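Local coordinates for protein alcohol oxidase (Myceliophthora thermophila, PDB 6F74) that probably oxidises an alcohol or related substrate with a bound FAD cofactor, as a VAO-type flavoprotein oxidase, at residues Q340-V349 with K387-A395; G476-D484 with P491-V499. All coordinates share one frame; numbering follows the deposited sequence.

Contact 1: Q340-V349 with K387-A395; sequences QLPALSNNGV and KAVAPLMNA
Leu-344 pushes its branched end into helix 382-396 as a knob among Ala-388, Val-389, Pro-391 and Leu-392. Its CD2 meets Leu-392 CD2 at 3.9 Å, the two side chains crossing at about a right angle. One turn earlier Gln-340, bent at chi2 (-53°), lays CG 3.9 Å from Leu-392 CD1 and brings its amide end to Pro-391 and Ala-395. With an alanine here, a gap would probably open beside Leu-392 CD1, and Ala-395 CB would probably lose its contact with this side chain's end. Asn-347 makes a hydrogen bond: ND2 reaches Ala-388 O at 3.0 Å, nearly straight (167°) and close to the amide plane, which helps hold the amide's rotation. The helix kinks here and Leu-392 N makes no bond to the turn before, which probably leaves Ala-388 O to Asn-347. Val-349 CG2 packs on Ala-388 CB at 3.7 Å. A Schellman motif with Gly-348 as C-prime places Asn-347 and Val-349 and ends helix 328-346 just before strand 349-356. Beneath, Val-389 and Leu-392 rest on His-314 and Leu-316, while Val-349 touches Phe-375. Two nearly antiparallel helices (165°) thus lie on one seven-stranded antiparallel sheet, consistent with the substrate domain of VAO-type oxidases.

Contact 2: G476-D484 with P491-V499; sequences GQVFKDKAD and PAWRVSPFV
Arg-494 carries the polar side of this contact. Bent at chi2 (-51°) and extended beyond, its chain sends the guanidinium past the end of helix 477-480, where NH1 donates to Val-478 O at 2.7 Å. NH1 lies in the plane of the Val-478 carbonyl, on a lone pair of O, though the bond is bent (142°) and Val-478 O is tilted from the guanidinium plane. Asp-481 O lies over one face, offset toward the rim, 3.3 Å from Arg-494 NH2 at an angle too poor for a hydrogen bond. Backbone carbonyls at this helix end would probably stabilise the positive charge, which also has a salt-bridge partner in Asp-258. A water at the guanidinium edge donates to Asp-481 OD2 at 2.6 Å and weakly accepts from Arg-494 NH1. Within 476-484, Gln-477 NE2 holds Asp-481 OD1 at 2.7 Å, steadying that carboxylate.

Segment 476-484 and most of 491-499 belong to the connection between neighbouring antiparallel strands 467-472 and 498-503, the second segment running into the latter strand. This connection puts the Trp-493 side chain near the flavin pocket, about 4 Å from that of FAD-binding Tyr-540 and about 8 Å from the bound FAD.

Aromatic packing comes from Phe-479, whose ring lies against the turn at 493-497. Arg-494 O sits over one face, 3.1 Å from CD1, whereas Trp-493 O and Pro-497 approach at the rim. Ser-474 OG bonds to Trp-493 O, and Ser-496 OG to Ala-492 O, bracing the turn.

Two aliphatic contacts complete the seam: Val-478 CG1 touches Trp-493 CB, and Lys-482 CB lies 3.8 Å from Arg-494 CG.

How the contacts relate
Both contacts serve the same seven-stranded antiparallel sheet. Contact 1 pairs two helices lying on it, its centre about 27 Å from that of the chain, and contact 2 folds up the loop between two of its strands, its centre about 18 Å from that of the chain and nearer the flavin. Each is partly buried, yet the chemistry differs: contact 1 is mostly aliphatic with an asparagine-to-backbone hydrogen bond, whereas contact 2 turns on a guanidinium, backbone carbonyls, waters and a ring. They also meet directly. Ser-345 OG lies 3.5 Å from Pro-497 CB, and Leu-341 CB 3.6 Å from Phe-498 CE1, so helix 328-346 packs where the loop leads into strand 498-503.

Contact 1: Q340-V349 with K387-A395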
ATOM      1  N   GLN A 340     -12.969  22.089   2.767  1.00 22.67           N
ATOM      2  CA  GLN A 340     -14.253  21.553   3.185  1.00 22.74           C
ATOM      3  C   GLN A 340     -14.187  20.104   3.682  1.00 22.49           C
ATOM      4  O   GLN A 340     -15.173  19.598   4.246  1.00 22.65           O
ATOM      5  CB  GLN A 340     -15.253  21.617   2.042  1.00 22.62           C
ATOM      6  CG  GLN A 340     -15.492  22.989   1.472  1.00 22.89           C
ATOM      7  CD  GLN A 340     -15.869  24.004   2.548  1.00 23.45           C
ATOM      8  OE1 GLN A 340     -16.704  23.733   3.417  1.00 23.68           O
ATOM      9  NE2 GLN A 340     -15.239  25.160   2.501  1.00 23.74           N
ATOM     10  N   LEU A 341     -13.040  19.443   3.496  1.00 22.15           N
ATOM     11  CA  LEU A 341     -12.976  18.015   3.766  1.00 21.88           C
ATOM     12  C   LEU A 341     -13.204  17.639   5.209  1.00 22.22           C
ATOM     13  O   LEU A 341     -13.876  16.633   5.477  1.00 22.20           O
ATOM     14  CB  LEU A 341     -11.660  17.380   3.217  1.00 21.46           C
ATOM     15  CG  LEU A 341     -11.516  17.389   1.690  1.00 21.13           C
ATOM     16  CD1 LEU A 341     -10.253  16.631   1.309  1.00 20.78           C
ATOM     17  CD2 LEU A 341     -12.738  16.833   0.968  1.00 21.03           C
ATOM     18  N   PRO A 342     -12.664  18.435   6.161  1.00 22.61           N
ATOM     19  CA  PRO A 342     -12.876  18.033   7.548  1.00 23.01           C
ATOM     20  C   PRO A 342     -14.343  18.055   7.966  1.00 23.37           C
ATOM     21  O   PRO A 342     -14.780  17.153   8.684  1.00 23.54           O
ATOM     22  CB  PRO A 342     -12.023  19.030   8.342  1.00 23.42           C
ATOM     23  CG  PRO A 342     -10.951  19.425   7.387  1.00 23.08           C
ATOM     24  CD  PRO A 342     -11.621  19.472   6.049  1.00 22.72           C
ATOM     25  N   ALA A 343     -15.075  19.073   7.534  1.00 23.55           N
ATOM     26  CA  ALA A 343     -16.514  19.126   7.775  1.00 23.89           C
ATOM     27  C   ALA A 343     -17.214  17.900   7.191  1.00 23.60           C
ATOM     28  O   ALA A 343     -18.020  17.246   7.849  1.00 23.91           O
ATOM     29  CB  ALA A 343     -17.114  20.410   7.183  1.00 24.06           C
ATOM     30  N   LEU A 344     -16.872  17.588   5.952  1.00 23.06           N
ATOM     31  CA  LEU A 344     -17.380  16.386   5.308  1.00 22.79           C
ATOM     32  C   LEU A 344     -17.051  15.119   6.112  1.00 22.80           C
ATOM     33  O   LEU A 344     -17.937  14.300   6.377  1.00 23.01           O
ATOM     34  CB  LEU A 344     -16.892  16.287   3.872  1.00 22.26           C
ATOM     35  CG  LEU A 344     -17.870  16.878   2.870  1.00 22.31           C
ATOM     36  CD1 LEU A 344     -18.208  18.345   3.141  1.00 22.67           C
ATOM     37  CD2 LEU A 344     -17.325  16.685   1.460  1.00 21.86           C
ATOM     38  N   SER A 345     -15.801  15.003   6.535  1.00 22.64           N
ATOM     39  CA  SER A 345     -15.400  13.887   7.359  1.00 22.70           C
ATOM     40  C   SER A 345     -16.213  13.809   8.649  1.00 23.35           C
ATOM     41  O   SER A 345     -16.673  12.728   9.017  1.00 23.51           O
ATOM     42  CB  SER A 345     -13.918  13.949   7.688  1.00 22.51           C
ATOM     43  OG  SER A 345     -13.525  12.776   8.367  1.00 22.54           O
ATOM     44  N   ASN A 346     -16.378  14.942   9.335  1.00 23.79           N
ATOM     45  CA  ASN A 346     -17.236  15.006  10.518  1.00 24.51           C
ATOM     46  C   ASN A 346     -18.694  14.581  10.286  1.00 24.74           C
ATOM     47  O   ASN A 346     -19.354  14.095  11.194  1.00 25.30           O
ATOM     48  CB  ASN A 346     -17.225  16.420  11.098  1.00 24.95           C
ATOM     49  CG  ASN A 346     -17.973  16.503  12.402  1.00 25.76           C
ATOM     50  OD1 ASN A 346     -18.009  15.506  13.134  1.00 26.01           O
ATOM     51  ND2 ASN A 346     -18.608  17.674  12.702  1.00 26.24           N
ATOM     52  N   ASN A 347     -19.182  14.786   9.073  1.00 24.39           N
ATOM     53  CA  ASN A 347     -20.508  14.363   8.665  1.00 24.58           C
ATOM     54  C   ASN A 347     -20.589  12.903   8.193  1.00 24.34           C
ATOM     55  O   ASN A 347     -21.609  12.523   7.620  1.00 24.46           O
ATOM     56  CB  ASN A 347     -21.016  15.290   7.519  1.00 24.37           C
ATOM     57  CG  ASN A 347     -21.181  16.739   7.948  1.00 24.72           C
ATOM     58  OD1 ASN A 347     -21.274  17.026   9.129  1.00 25.25           O
ATOM     59  ND2 ASN A 347     -21.237  17.661   6.975  1.00 24.48           N
ATOM     60  N   GLY A 348     -19.549  12.085   8.400  1.00 24.06           N
ATOM     61  CA  GLY A 348     -19.575  10.688   7.951  1.00 23.86           C
ATOM     62  C   GLY A 348     -19.267  10.397   6.492  1.00 23.24           C
ATOM     63  O   GLY A 348     -19.604   9.324   5.970  1.00 23.19           O
ATOM     64  N   VAL A 349     -18.601  11.342   5.825  1.00 22.84           N
ATOM     65  CA  VAL A 349     -18.229  11.201   4.430  1.00 22.31           C
ATOM     66  C   VAL A 349     -16.791  10.655   4.333  1.00 21.86           C
ATOM     67  O   VAL A 349     -15.884  11.056   5.088  1.00 21.85           O
ATOM     68  CB  VAL A 349     -18.336  12.537   3.647  1.00 22.19           C
ATOM     69  CG1 VAL A 349     -18.053  12.335   2.162  1.00 21.76           C
ATOM     70  CG2 VAL A 349     -19.725  13.139   3.787  1.00 22.66           C
ATOM     71  N   LYS A 387     -27.143  16.369   2.678  1.00 25.07           N
ATOM     72  CA  LYS A 387     -26.818  17.275   3.789  1.00 25.28           C
ATOM     73  C   LYS A 387     -25.347  17.140   4.153  1.00 24.83           C
ATOM     74  O   LYS A 387     -24.674  18.144   4.416  1.00 24.76           O
ATOM     75  CB  LYS A 387     -27.667  16.988   5.013  1.00 25.97           C
ATOM     76  CG  LYS A 387     -29.126  17.320   4.840  1.00 26.52           C
ATOM     77  CD  LYS A 387     -29.914  17.267   6.128  1.00 27.30           C
ATOM     78  CE  LYS A 387     -31.354  17.637   5.798  1.00 27.84           C
ATOM     79  NZ  LYS A 387     -32.272  17.414   6.927  1.00 28.68           N
ATOM     80  N   ALA A 388     -24.853  15.901   4.128  1.00 24.58           N
ATOM     81  CA  ALA A 388     -23.483  15.607   4.522  1.00 24.20           C
ATOM     82  C   ALA A 388     -22.438  16.308   3.638  1.00 23.66           C
ATOM     83  O   ALA A 388     -21.435  16.792   4.158  1.00 23.54           O
ATOM     84  CB  ALA A 388     -23.231  14.108   4.571  1.00 24.06           C
ATOM     85  N   VAL A 389     -22.716  16.406   2.335  1.00 23.43           N
ATOM     86  CA  VAL A 389     -21.791  17.049   1.383  1.00 23.00           C
ATOM     87  C   VAL A 389     -22.157  18.503   1.094  1.00 23.21           C
ATOM     88  O   VAL A 389     -21.486  19.163   0.311  1.00 22.97           O
ATOM     89  CB  VAL A 389     -21.642  16.266   0.042  1.00 22.63           C
ATOM     90  CG1 VAL A 389     -21.064  14.891   0.285  1.00 22.40           C
ATOM     91  CG2 VAL A 389     -22.960  16.172  -0.760  1.00 22.89           C
ATOM     92  N   ALA A 390     -23.201  19.005   1.745  1.00 23.70           N
ATOM     93  CA  ALA A 390     -23.665  20.353   1.533  1.00 23.97           C
ATOM     94  C   ALA A 390     -22.578  21.381   1.779  1.00 23.89           C
ATOM     95  O   ALA A 390     -22.433  22.271   0.954  1.00 23.84           O
ATOM     96  CB  ALA A 390     -24.915  20.651   2.356  1.00 24.57           C
ATOM     97  N   PRO A 391     -21.784  21.254   2.875  1.00 23.93           N
ATOM     98  CA  PRO A 391     -20.759  22.277   3.074  1.00 23.94           C
ATOM     99  C   PRO A 391     -19.846  22.456   1.847  1.00 23.50           C
ATOM    100  O   PRO A 391     -19.499  23.591   1.510  1.00 23.63           O
ATOM    101  CB  PRO A 391     -19.980  21.760   4.289  1.00 23.99           C
ATOM    102  CG  PRO A 391     -20.970  20.915   5.024  1.00 24.26           C
ATOM    103  CD  PRO A 391     -21.696  20.216   3.917  1.00 24.00           C
ATOM    104  N   LEU A 392     -19.532  21.351   1.172  1.00 23.07           N
ATOM    105  CA  LEU A 392     -18.777  21.392  -0.091  1.00 22.71           C
ATOM    106  C   LEU A 392     -19.553  21.964  -1.278  1.00 22.80           C
ATOM    107  O   LEU A 392     -19.033  22.830  -1.969  1.00 22.82           O
ATOM    108  CB  LEU A 392     -18.237  20.002  -0.478  1.00 22.27           C
ATOM    109  CG  LEU A 392     -17.403  19.964  -1.777  1.00 21.94           C
ATOM    110  CD1 LEU A 392     -16.244  20.940  -1.811  1.00 21.97           C
ATOM    111  CD2 LEU A 392     -16.928  18.542  -1.984  1.00 21.57           C
ATOM    112  N   MET A 393     -20.762  21.489  -1.532  1.00 22.91           N
ATOM    113  CA  MET A 393     -21.545  22.012  -2.699  1.00 23.05           C
ATOM    114  C   MET A 393     -21.903  23.476  -2.561  1.00 23.44           C
ATOM    115  O   MET A 393     -21.858  24.235  -3.541  1.00 23.51           O
ATOM    116  CB  MET A 393     -22.796  21.158  -2.948  1.00 23.17           C
ATOM    117  CG  MET A 393     -22.496  19.674  -3.132  1.00 22.85           C
ATOM    118  SD  MET A 393     -21.315  19.317  -4.452  1.00 22.42           S
ATOM    119  CE  MET A 393     -19.777  19.274  -3.658  1.00 22.11           C
ATOM    120  N   ASN A 394     -22.185  23.888  -1.327  1.00 23.74           N
ATOM    121  CA  ASN A 394     -22.427  25.290  -1.036  1.00 24.16           C
ATOM    122  C   ASN A 394     -21.181  26.125  -1.330  1.00 24.10           C
ATOM    123  O   ASN A 394     -21.304  27.217  -1.899  1.00 24.35           O
ATOM    124  CB  ASN A 394     -22.860  25.496   0.417  1.00 24.54           C
ATOM    125  CG  ASN A 394     -24.221  24.872   0.732  1.00 24.77           C
ATOM    126  OD1 ASN A 394     -25.028  24.572  -0.156  1.00 24.74           O
ATOM    127  ND2 ASN A 394     -24.504  24.726   2.017  1.00 25.08           N
ATOM    128  N   ALA A 395     -20.005  25.637  -0.957  1.00 23.82           N
ATOM    129  CA  ALA A 395     -18.775  26.391  -1.190  1.00 23.84           C
ATOM    130  C   ALA A 395     -18.460  26.459  -2.668  1.00 23.65           C
ATOM    131  O   ALA A 395     -17.892  27.445  -3.127  1.00 23.87           O
ATOM    132  CB  ALA A 395     -17.606  25.822  -0.413  1.00 23.63           C
TER

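Contact 2: G476-D484 with P491-V499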
ATOM      1  N   GLY A 476     -13.732  10.132  12.032  1.00 23.89           N
ATOM      2  CA  GLY A 476     -14.700   9.177  12.611  1.00 24.36           C
ATOM      3  C   GLY A 476     -14.084   8.166  13.564  1.00 24.64           C
ATOM      4  O   GLY A 476     -13.524   8.535  14.596  1.00 25.04           O
ATOM      5  N   GLN A 477     -14.191   6.883  13.225  1.00 24.48           N
ATOM      6  CA  GLN A 477     -13.750   5.820  14.139  1.00 24.82           C
ATOM      7  C   GLN A 477     -12.225   5.795  14.264  1.00 24.46           C
ATOM      8  O   GLN A 477     -11.700   5.437  15.310  1.00 24.88           O
ATOM      9  CB  GLN A 477     -14.282   4.456  13.711  1.00 24.80           C
ATOM     10  CG  GLN A 477     -14.089   3.316  14.708  1.00 25.33           C
ATOM     11  CD  GLN A 477     -14.795   3.565  16.019  1.00 26.28           C
ATOM     12  OE1 GLN A 477     -15.966   3.948  16.046  1.00 26.68           O
ATOM     13  NE2 GLN A 477     -14.064   3.382  17.120  1.00 26.70           N
ATOM     14  N   VAL A 478     -11.518   6.247  13.229  1.00 23.76           N
ATOM     15  CA  VAL A 478     -10.058   6.322  13.285  1.00 23.44           C
ATOM     16  C   VAL A 478      -9.611   7.303  14.372  1.00 23.95           C
ATOM     17  O   VAL A 478      -8.628   7.041  15.086  1.00 24.11           O
ATOM     18  CB  VAL A 478      -9.415   6.704  11.932  1.00 22.68           C
ATOM     19  CG1 VAL A 478      -7.889   6.642  12.032  1.00 22.44           C
ATOM     20  CG2 VAL A 478      -9.880   5.778  10.813  1.00 22.26           C
ATOM     21  N   PHE A 479     -10.336   8.418  14.495  1.00 24.23           N
ATOM     22  CA  PHE A 479     -10.100   9.392  15.565  1.00 24.85           C
ATOM     23  C   PHE A 479     -10.440   8.766  16.916  1.00 25.64           C
ATOM     24  O   PHE A 479      -9.648   8.789  17.849  1.00 26.04           O
ATOM     25  CB  PHE A 479     -10.952  10.652  15.326  1.00 25.01           C
ATOM     26  CG  PHE A 479     -10.416  11.591  14.253  1.00 24.44           C
ATOM     27  CD1 PHE A 479      -9.310  11.279  13.458  1.00 23.81           C
ATOM     28  CD2 PHE A 479     -11.068  12.793  14.020  1.00 24.60           C
ATOM     29  CE1 PHE A 479      -8.849  12.156  12.496  1.00 23.41           C
ATOM     30  CE2 PHE A 479     -10.615  13.677  13.032  1.00 24.16           C
ATOM     31  CZ  PHE A 479      -9.500  13.365  12.281  1.00 23.59           C
ATOM     32  N   LYS A 480     -11.625   8.192  17.003  1.00 25.92           N
ATOM     33  CA  LYS A 480     -12.048   7.527  18.215  1.00 26.74           C
ATOM     34  C   LYS A 480     -11.057   6.469  18.704  1.00 26.76           C
ATOM     35  O   LYS A 480     -10.783   6.398  19.898  1.00 27.48           O
ATOM     36  CB  LYS A 480     -13.431   6.904  18.022  1.00 26.97           C
ATOM     37  CG  LYS A 480     -13.923   6.132  19.234  1.00 27.90           C
ATOM     38  CD  LYS A 480     -15.439   6.135  19.292  1.00 28.43           C
ATOM     39  CE  LYS A 480     -15.964   5.249  20.416  1.00 29.41           C
ATOM     40  NZ  LYS A 480     -17.398   5.580  20.599  1.00 30.05           N
ATOM     41  N   ASP A 481     -10.465   5.711  17.775  1.00 26.01           N
ATOM     42  CA  ASP A 481      -9.583   4.598  18.130  1.00 25.99           C
ATOM     43  C   ASP A 481      -8.245   5.065  18.709  1.00 26.06           C
ATOM     44  O   ASP A 481      -7.378   4.265  18.982  1.00 26.03           O
ATOM     45  CB  ASP A 481      -9.336   3.682  16.923  1.00 25.20           C
ATOM     46  CG  ASP A 481     -10.546   2.864  16.527  1.00 25.30           C
ATOM     47  OD1 ASP A 481     -11.478   2.723  17.341  1.00 26.05           O
ATOM     48  OD2 ASP A 481     -10.566   2.346  15.386  1.00 24.68           O
ATOM     49  N   LYS A 482      -8.056   6.374  18.860  1.00 26.18           N
ATOM     50  CA  LYS A 482      -7.004   6.887  19.713  1.00 26.57           C
ATOM     51  C   LYS A 482      -7.078   6.372  21.145  1.00 27.52           C
ATOM     52  O   LYS A 482      -6.034   6.231  21.795  1.00 27.78           O
ATOM     53  CB  LYS A 482      -7.047   8.417  19.711  1.00 26.73           C
ATOM     54  CG  LYS A 482      -6.020   9.057  20.646  1.00 27.28           C
ATOM     55  CD  LYS A 482      -6.552  10.233  21.518  1.00 28.13           C
ATOM     56  CE  LYS A 482      -6.127  11.615  21.002  1.00 27.94           C
ATOM     57  NZ  LYS A 482      -4.763  11.982  21.529  1.00 28.25           N
ATOM     58  N   ALA A 483      -8.286   6.099  21.649  1.00 28.10           N
ATOM     59  CA  ALA A 483      -8.451   5.458  22.966  1.00 29.07           C
ATOM     60  C   ALA A 483      -7.780   4.079  23.087  1.00 28.97           C
ATOM     61  O   ALA A 483      -7.416   3.653  24.185  1.00 29.71           O
ATOM     62  CB  ALA A 483      -9.914   5.358  23.337  1.00 29.70           C
ATOM     63  N   ASP A 484      -7.598   3.393  21.959  1.00 28.08           N
ATOM     64  CA  ASP A 484      -6.964   2.093  21.948  1.00 27.92           C
ATOM     65  C   ASP A 484      -5.415   2.188  22.024  1.00 27.64           C
ATOM     66  O   ASP A 484      -4.719   2.312  21.014  1.00 26.79           O
ATOM     67  CB  ASP A 484      -7.407   1.317  20.702  1.00 27.16           C
ATOM     68  CG  ASP A 484      -6.841  -0.088  20.653  1.00 27.04           C
ATOM     69  OD1 ASP A 484      -6.135  -0.469  21.604  1.00 27.54           O
ATOM     70  OD2 ASP A 484      -7.103  -0.800  19.661  1.00 26.48           O
ATOM     71  N   PRO A 491       0.471   8.631  15.464  1.00 23.58           N
ATOM     72  CA  PRO A 491      -0.430   9.604  16.100  1.00 24.13           C
ATOM     73  C   PRO A 491      -1.214  10.539  15.143  1.00 23.83           C
ATOM     74  O   PRO A 491      -2.405  10.809  15.372  1.00 24.04           O
ATOM     75  CB  PRO A 491       0.519  10.426  16.955  1.00 24.78           C
ATOM     76  CG  PRO A 491       1.607   9.481  17.322  1.00 24.78           C
ATOM     77  CD  PRO A 491       1.767   8.569  16.155  1.00 23.94           C
ATOM     78  N   ALA A 492      -0.547  11.031  14.100  1.00 23.40           N
ATOM     79  CA  ALA A 492      -1.182  11.936  13.145  1.00 23.14           C
ATOM     80  C   ALA A 492      -2.489  11.400  12.543  1.00 22.77           C
ATOM     81  O   ALA A 492      -3.370  12.172  12.214  1.00 22.81           O
ATOM     82  CB  ALA A 492      -0.205  12.306  12.043  1.00 22.75           C
ATOM     83  N   TRP A 493      -2.630  10.078  12.432  1.00 22.46           N
ATOM     84  CA  TRP A 493      -3.911   9.494  11.983  1.00 22.24           C
ATOM     85  C   TRP A 493      -5.083   9.916  12.858  1.00 22.80           C
ATOM     86  O   TRP A 493      -6.208  10.033  12.372  1.00 22.71           O
ATOM     87  CB  TRP A 493      -3.870   7.970  12.002  1.00 22.02           C
ATOM     88  CG  TRP A 493      -3.163   7.377  10.852  1.00 21.40           C
ATOM     89  CD1 TRP A 493      -1.994   6.688  10.894  1.00 21.24           C
ATOM     90  CD2 TRP A 493      -3.597   7.379   9.498  1.00 20.90           C
ATOM     91  NE1 TRP A 493      -1.670   6.251   9.637  1.00 20.68           N
ATOM     92  CE2 TRP A 493      -2.624   6.690   8.758  1.00 20.48           C
ATOM     93  CE3 TRP A 493      -4.702   7.914   8.832  1.00 20.82           C
ATOM     94  CZ2 TRP A 493      -2.732   6.494   7.369  1.00 20.00           C
ATOM     95  CZ3 TRP A 493      -4.805   7.721   7.451  1.00 20.34           C
ATOM     96  CH2 TRP A 493      -3.820   7.020   6.741  1.00 19.95           C
ATOM     97  N   ARG A 494      -4.805  10.145  14.141  1.00 23.44           N
ATOM     98  CA  ARG A 494      -5.833  10.471  15.083  1.00 24.08           C
ATOM     99  C   ARG A 494      -6.316  11.924  14.972  1.00 24.31           C
ATOM    100  O   ARG A 494      -7.319  12.252  15.584  1.00 24.81           O
ATOM    101  CB  ARG A 494      -5.383  10.176  16.530  1.00 24.78           C
ATOM    102  CG  ARG A 494      -4.762   8.786  16.760  1.00 24.64           C
ATOM    103  CD  ARG A 494      -5.647   7.689  16.199  1.00 24.29           C
ATOM    104  NE  ARG A 494      -5.178   6.369  16.584  1.00 24.32           N
ATOM    105  CZ  ARG A 494      -5.666   5.209  16.125  1.00 24.04           C
ATOM    106  NH1 ARG A 494      -6.673   5.172  15.267  1.00 23.74           N
ATOM    107  NH2 ARG A 494      -5.129   4.061  16.536  1.00 24.12           N
ATOM    108  N   VAL A 495      -5.593  12.781  14.240  1.00 24.03           N
ATOM    109  CA  VAL A 495      -6.001  14.183  14.014  1.00 24.25           C
ATOM    110  C   VAL A 495      -6.234  14.555  12.555  1.00 23.64           C
ATOM    111  O   VAL A 495      -6.764  15.623  12.292  1.00 23.80           O
ATOM    112  CB  VAL A 495      -5.014  15.199  14.683  1.00 24.78           C
ATOM    113  CG1 VAL A 495      -4.959  14.995  16.192  1.00 25.55           C
ATOM    114  CG2 VAL A 495      -3.606  15.137  14.107  1.00 24.43           C
ATOM    115  N   SER A 496      -5.879  13.673  11.618  1.00 22.99           N
ATOM    116  CA  SER A 496      -5.920  13.997  10.193  1.00 22.46           C
ATOM    117  C   SER A 496      -7.027  13.215   9.498  1.00 22.11           C
ATOM    118  O   SER A 496      -6.967  11.984   9.450  1.00 21.86           O
ATOM    119  CB  SER A 496      -4.563  13.695   9.561  1.00 22.09           C
ATOM    120  OG  SER A 496      -3.530  14.280  10.350  1.00 22.51           O
ATOM    121  N   PRO A 497      -8.050  13.905   8.977  1.00 22.13           N
ATOM    122  CA  PRO A 497      -9.165  13.157   8.396  1.00 21.90           C
ATOM    123  C   PRO A 497      -8.889  12.636   7.000  1.00 21.31           C
ATOM    124  O   PRO A 497      -9.579  11.715   6.559  1.00 21.12           O
ATOM    125  CB  PRO A 497     -10.323  14.160   8.390  1.00 22.21           C
ATOM    126  CG  PRO A 497      -9.713  15.504   8.538  1.00 22.45           C
ATOM    127  CD  PRO A 497      -8.321  15.348   9.050  1.00 22.48           C
ATOM    128  N   PHE A 498      -7.892  13.202   6.322  1.00 21.09           N
ATOM    129  CA  PHE A 498      -7.540  12.772   4.991  1.00 20.60           C
ATOM    130  C   PHE A 498      -6.048  12.850   4.712  1.00 20.44           C
ATOM    131  O   PHE A 498      -5.288  13.438   5.466  1.00 20.72           O
ATOM    132  CB  PHE A 498      -8.337  13.556   3.940  1.00 20.55           C
ATOM    133  CG  PHE A 498      -7.938  14.999   3.780  1.00 20.76           C
ATOM    134  CD1 PHE A 498      -8.549  15.992   4.543  1.00 21.21           C
ATOM    135  CD2 PHE A 498      -7.021  15.385   2.810  1.00 20.59           C
ATOM    136  CE1 PHE A 498      -8.203  17.318   4.379  1.00 21.46           C
ATOM    137  CE2 PHE A 498      -6.691  16.718   2.634  1.00 20.86           C
ATOM    138  CZ  PHE A 498      -7.273  17.686   3.418  1.00 21.30           C
ATOM    139  N   VAL A 499      -5.657  12.198   3.619  1.00 20.03           N
ATOM    140  CA  VAL A 499      -4.293  12.171   3.134  1.00 19.87           C
ATOM    141  C   VAL A 499      -4.252  12.783   1.742  1.00 19.73           C
ATOM    142  O   VAL A 499      -5.155  12.578   0.941  1.00 19.59           O
ATOM    143  CB  VAL A 499      -3.748  10.738   3.085  1.00 19.57           C
ATOM    144  CG1 VAL A 499      -2.268  10.737   2.703  1.00 19.46           C
ATOM    145  CG2 VAL A 499      -3.945  10.057   4.443  1.00 19.76           C
TER
HETATM  146  O   HOH W   1      -8.849   3.020  13.570  1.00 15.35           O
HETATM  147  O   HOH W   2      -3.940   4.660  19.617  1.00 26.97           O